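Local coordinates for protein chorismate mutase (Burkholderia thailandensis, PDB 6CNZ) that probably catalyses the rearrangement of chorismate to prephenate, the step that leads toward phenylalanine and tyrosine, at residues A[51-59]-A[73-84]. Residues are numbered along the deposited sequence; the frame is centred on the assembly and turned at random.
Sequences EAALLTDVE and RTFFDDQIAASK
Leu55 drops its side chain into the hollow framed by Arg73, Phe76, Asp77 and Ile80, a knob-into-hole fit that shows how one leucine can centre a helix pair. Its CD2 lies 3.7 Å from Phe76 CB, while CD1 meets Asp77 OD1; Ile80 reaches back tip to tip, with CD1 3.9 Å from Leu55 CD2. About one turn further along, Val58 sets CG2 over the middle of the Phe76 ring, 3.6 Å from its centroid, a CH-pi contact. A chi1 of 157° puts Val58 CG1 anti to N, which leaves CG2 beside N and over that ring, whose other face receives Gln79 CG. Leu122 and Ile123 of helix 107-129 also pack on Phe76.

Charged groups flank this apolar seam. Arg73, extended as far as NE with CG anti to its own N (chi1 -179°), passes Leu55 CB with one guanidinium face. Its NH1 lies 2.5 Å from Glu59 OE1, a salt bridge of doubtful length whose N-H points poorly at the oxygen, the carboxylate standing almost perpendicular to the guanidinium. A water accepts from Arg73 NH2 and donates to Ala52 O. Toward the other end, Lys84 NZ pairs weakly with Glu51 OE1 at 3.5 Å; Glu51 OE2 is held by Asp47 N. The segment axes approach to 9.4 Å. Helices 48-64 and 69-96 run roughly antiparallel here, at 148°, as neighbouring helices of the all-helical type II chorismate mutase fold.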
loop_
_atom_site.group_PDB
_atom_site.type_symbol
_atom_site.label_atom_id
_atom_site.label_comp_id
_atom_site.label_asym_id
_atom_site.label_seq_id
_atom_site.Cartn_x
_atom_site.Cartn_y
_atom_site.Cartn_z
ATOM N N GLU A 51 5.252 -5.436 -20.966
ATOM C CA GLU A 51 6.308 -5.792 -20.020
ATOM C C GLU A 51 7.653 -5.247 -20.477
ATOM O O GLU A 51 8.356 -4.566 -19.719
ATOM C CB GLU A 51 6.346 -7.315 -19.853
ATOM C CG GLU A 51 5.045 -7.863 -19.249
ATOM C CD GLU A 51 4.921 -9.392 -19.274
ATOM O OE1 GLU A 51 5.953 -10.098 -19.266
ATOM O OE2 GLU A 51 3.770 -9.887 -19.295
ATOM N N ALA A 52 8.015 -5.521 -21.735
ATOM C CA ALA A 52 9.299 -5.085 -22.269
ATOM C C ALA A 52 9.430 -3.572 -22.235
ATOM O O ALA A 52 10.533 -3.043 -22.027
ATOM C CB ALA A 52 9.471 -5.603 -23.701
ATOM N N ALA A 53 8.323 -2.864 -22.452
ATOM C CA ALA A 53 8.344 -1.416 -22.339
ATOM C C ALA A 53 8.610 -0.994 -20.902
ATOM O O ALA A 53 9.427 -0.102 -20.645
ATOM C CB ALA A 53 7.023 -0.835 -22.838
ATOM N N LEU A 54 7.926 -1.626 -19.948
ATOM C CA LEU A 54 8.160 -1.302 -18.547
ATOM C C LEU A 54 9.627 -1.497 -18.177
ATOM O O LEU A 54 10.243 -0.628 -17.548
ATOM C CB LEU A 54 7.260 -2.154 -17.661
ATOM C CG LEU A 54 7.570 -2.080 -16.166
ATOM C CD1 LEU A 54 7.436 -0.648 -15.647
ATOM C CD2 LEU A 54 6.666 -3.024 -15.385
ATOM N N LEU A 55 10.212 -2.634 -18.572
ATOM C CA LEU A 55 11.591 -2.908 -18.185
ATOM C C LEU A 55 12.559 -1.942 -18.852
ATOM O O LEU A 55 13.574 -1.569 -18.250
ATOM C CB LEU A 55 11.953 -4.358 -18.509
ATOM C CG LEU A 55 11.165 -5.437 -17.751
ATOM C CD1 LEU A 55 11.246 -6.776 -18.481
ATOM C CD2 LEU A 55 11.624 -5.590 -16.294
ATOM N N THR A 56 12.270 -1.522 -20.084
ATOM C CA THR A 56 13.085 -0.491 -20.720
ATOM C C THR A 56 13.041 0.793 -19.906
ATOM O O THR A 56 14.082 1.380 -19.587
ATOM C CB THR A 56 12.611 -0.254 -22.160
ATOM O OG1 THR A 56 12.984 -1.373 -22.977
ATOM C CG2 THR A 56 13.217 1.022 -22.741
ATOM N N ASP A 57 11.837 1.219 -19.519
ATOM C CA ASP A 57 11.706 2.409 -18.687
ATOM C C ASP A 57 12.432 2.238 -17.351
ATOM O O ASP A 57 13.062 3.179 -16.854
ATOM C CB ASP A 57 10.227 2.722 -18.459
ATOM C CG ASP A 57 10.010 4.084 -17.832
ATOM O OD1 ASP A 57 10.517 5.077 -18.391
ATOM O OD2 ASP A 57 9.318 4.175 -16.797
ATOM N N VAL A 58 12.346 1.050 -16.753
ATOM C CA VAL A 58 13.017 0.821 -15.470
ATOM C C VAL A 58 14.518 1.008 -15.610
ATOM O O VAL A 58 15.175 1.573 -14.725
ATOM C CB VAL A 58 12.673 -0.577 -14.924
ATOM C CG1 VAL A 58 13.749 -1.061 -13.931
ATOM C CG2 VAL A 58 11.278 -0.556 -14.286
ATOM N N GLU A 59 15.089 0.541 -16.722
ATOM C CA GLU A 59 16.528 0.682 -16.895
ATOM C C GLU A 59 16.918 2.150 -17.001
ATOM O O GLU A 59 17.920 2.572 -16.411
ATOM C CB GLU A 59 16.998 -0.106 -18.120
ATOM C CG GLU A 59 17.148 -1.608 -17.859
ATOM C CD GLU A 59 18.017 -2.294 -18.900
ATOM O OE1 GLU A 59 17.521 -3.217 -19.584
ATOM O OE2 GLU A 59 19.196 -1.900 -19.037
ATOM N N ARG A 73 16.471 -3.904 -13.315
ATOM C CA ARG A 73 15.723 -4.677 -14.305
ATOM C C ARG A 73 15.332 -6.038 -13.746
ATOM O O ARG A 73 14.159 -6.436 -13.798
ATOM C CB ARG A 73 16.540 -4.849 -15.590
ATOM C CG ARG A 73 15.785 -5.625 -16.671
ATOM C CD ARG A 73 16.680 -6.083 -17.831
ATOM N NE ARG A 73 15.847 -6.642 -18.896
ATOM C CZ ARG A 73 15.311 -5.925 -19.883
ATOM N NH1 ARG A 73 15.543 -4.620 -19.959
ATOM N NH2 ARG A 73 14.556 -6.509 -20.802
ATOM N N THR A 74 16.304 -6.757 -13.185
ATOM C CA THR A 74 16.013 -8.046 -12.569
ATOM C C THR A 74 14.935 -7.919 -11.501
ATOM O O THR A 74 14.004 -8.729 -11.454
ATOM C CB THR A 74 17.287 -8.631 -11.963
ATOM O OG1 THR A 74 18.201 -8.930 -13.011
ATOM C CG2 THR A 74 16.974 -9.911 -11.197
ATOM N N PHE A 75 15.042 -6.899 -10.640
ATOM C CA PHE A 75 14.026 -6.688 -9.616
ATOM C C PHE A 75 12.649 -6.512 -10.242
ATOM O O PHE A 75 11.650 -7.010 -9.705
ATOM C CB PHE A 75 14.385 -5.481 -8.754
ATOM C CG PHE A 75 13.364 -5.159 -7.680
ATOM C CD1 PHE A 75 13.303 -5.907 -6.511
ATOM C CD2 PHE A 75 12.485 -4.099 -7.836
ATOM C CE1 PHE A 75 12.381 -5.613 -5.517
ATOM C CE2 PHE A 75 11.555 -3.787 -6.845
ATOM C CZ PHE A 75 11.503 -4.547 -5.678
ATOM N N PHE A 76 12.572 -5.834 -11.390
ATOM C CA PHE A 76 11.255 -5.654 -11.990
ATOM C C PHE A 76 10.834 -6.867 -12.808
ATOM O O PHE A 76 9.632 -7.152 -12.882
ATOM C CB PHE A 76 11.194 -4.351 -12.801
ATOM C CG PHE A 76 10.798 -3.155 -11.961
ATOM C CD1 PHE A 76 11.739 -2.480 -11.186
ATOM C CD2 PHE A 76 9.478 -2.733 -11.907
ATOM C CE1 PHE A 76 11.374 -1.392 -10.396
ATOM C CE2 PHE A 76 9.107 -1.640 -11.114
ATOM C CZ PHE A 76 10.061 -0.971 -10.359
ATOM N N ASP A 77 11.785 -7.634 -13.357
ATOM C CA ASP A 77 11.452 -8.983 -13.821
ATOM C C ASP A 77 10.682 -9.752 -12.753
ATOM O O ASP A 77 9.658 -10.385 -13.045
ATOM C CB ASP A 77 12.713 -9.765 -14.194
ATOM C CG ASP A 77 13.233 -9.430 -15.582
ATOM O OD1 ASP A 77 12.459 -8.905 -16.419
ATOM O OD2 ASP A 77 14.430 -9.701 -15.839
ATOM N N ASP A 78 11.158 -9.678 -11.500
ATOM C CA ASP A 78 10.508 -10.368 -10.386
ATOM C C ASP A 78 9.145 -9.764 -10.038
ATOM O O ASP A 78 8.244 -10.496 -9.611
ATOM C CB ASP A 78 11.408 -10.359 -9.147
ATOM C CG ASP A 78 12.620 -11.278 -9.296
ATOM O OD1 ASP A 78 12.570 -12.225 -10.104
ATOM O OD2 ASP A 78 13.612 -11.070 -8.577
ATOM N N GLN A 79 8.982 -8.437 -10.165
ATOM C CA GLN A 79 7.667 -7.832 -9.905
ATOM C C GLN A 79 6.636 -8.343 -10.897
ATOM O O GLN A 79 5.510 -8.697 -10.518
ATOM C CB GLN A 79 7.726 -6.298 -9.972
ATOM C CG GLN A 79 8.749 -5.638 -9.021
ATOM C CD GLN A 79 8.794 -6.284 -7.647
ATOM O OE1 GLN A 79 7.858 -6.148 -6.849
ATOM N NE2 GLN A 79 9.895 -6.989 -7.354
ATOM N N ILE A 80 7.014 -8.377 -12.178
ATOM C CA ILE A 80 6.165 -8.918 -13.240
ATOM C C ILE A 80 5.848 -10.394 -12.982
ATOM O O ILE A 80 4.682 -10.805 -12.999
ATOM C CB ILE A 80 6.850 -8.703 -14.605
ATOM C CG1 ILE A 80 6.932 -7.205 -14.920
ATOM C CG2 ILE A 80 6.147 -9.485 -15.735
ATOM C CD1 ILE A 80 7.965 -6.857 -15.995
ATOM N N ALA A 81 6.881 -11.214 -12.737
ATOM C CA ALA A 81 6.654 -12.633 -12.445
ATOM C C ALA A 81 5.671 -12.818 -11.293
ATOM O O ALA A 81 4.788 -13.686 -11.344
ATOM C CB ALA A 81 7.983 -13.317 -12.104
ATOM N N ALA A 82 5.837 -12.021 -10.235
ATOM C CA ALA A 82 4.986 -12.122 -9.050
ATOM C C ALA A 82 3.553 -11.716 -9.364
ATOM O O ALA A 82 2.596 -12.365 -8.914
ATOM C CB ALA A 82 5.550 -11.242 -7.931
ATOM N N SER A 83 3.390 -10.640 -10.135
ATOM C CA SER A 83 2.055 -10.214 -10.547
ATOM C C SER A 83 1.361 -11.316 -11.346
ATOM O O SER A 83 0.224 -11.701 -11.045
ATOM C CB SER A 83 2.161 -8.921 -11.364
ATOM O OG SER A 83 0.894 -8.483 -11.812
ATOM N N LYS A 84 2.053 -11.869 -12.342
ATOM C CA LYS A 84 1.425 -12.881 -13.191
ATOM C C LYS A 84 1.108 -14.149 -12.404
ATOM O O LYS A 84 0.072 -14.783 -12.624
ATOM C CB LYS A 84 2.333 -13.194 -14.388
ATOM C CG LYS A 84 2.327 -12.098 -15.437
ATOM C CD LYS A 84 3.552 -12.148 -16.344
ATOM C CE LYS A 84 3.502 -13.286 -17.337
ATOM N NZ LYS A 84 4.636 -13.179 -18.318
HETATM O O HOH W 1 12.797 -4.361 -22.572
#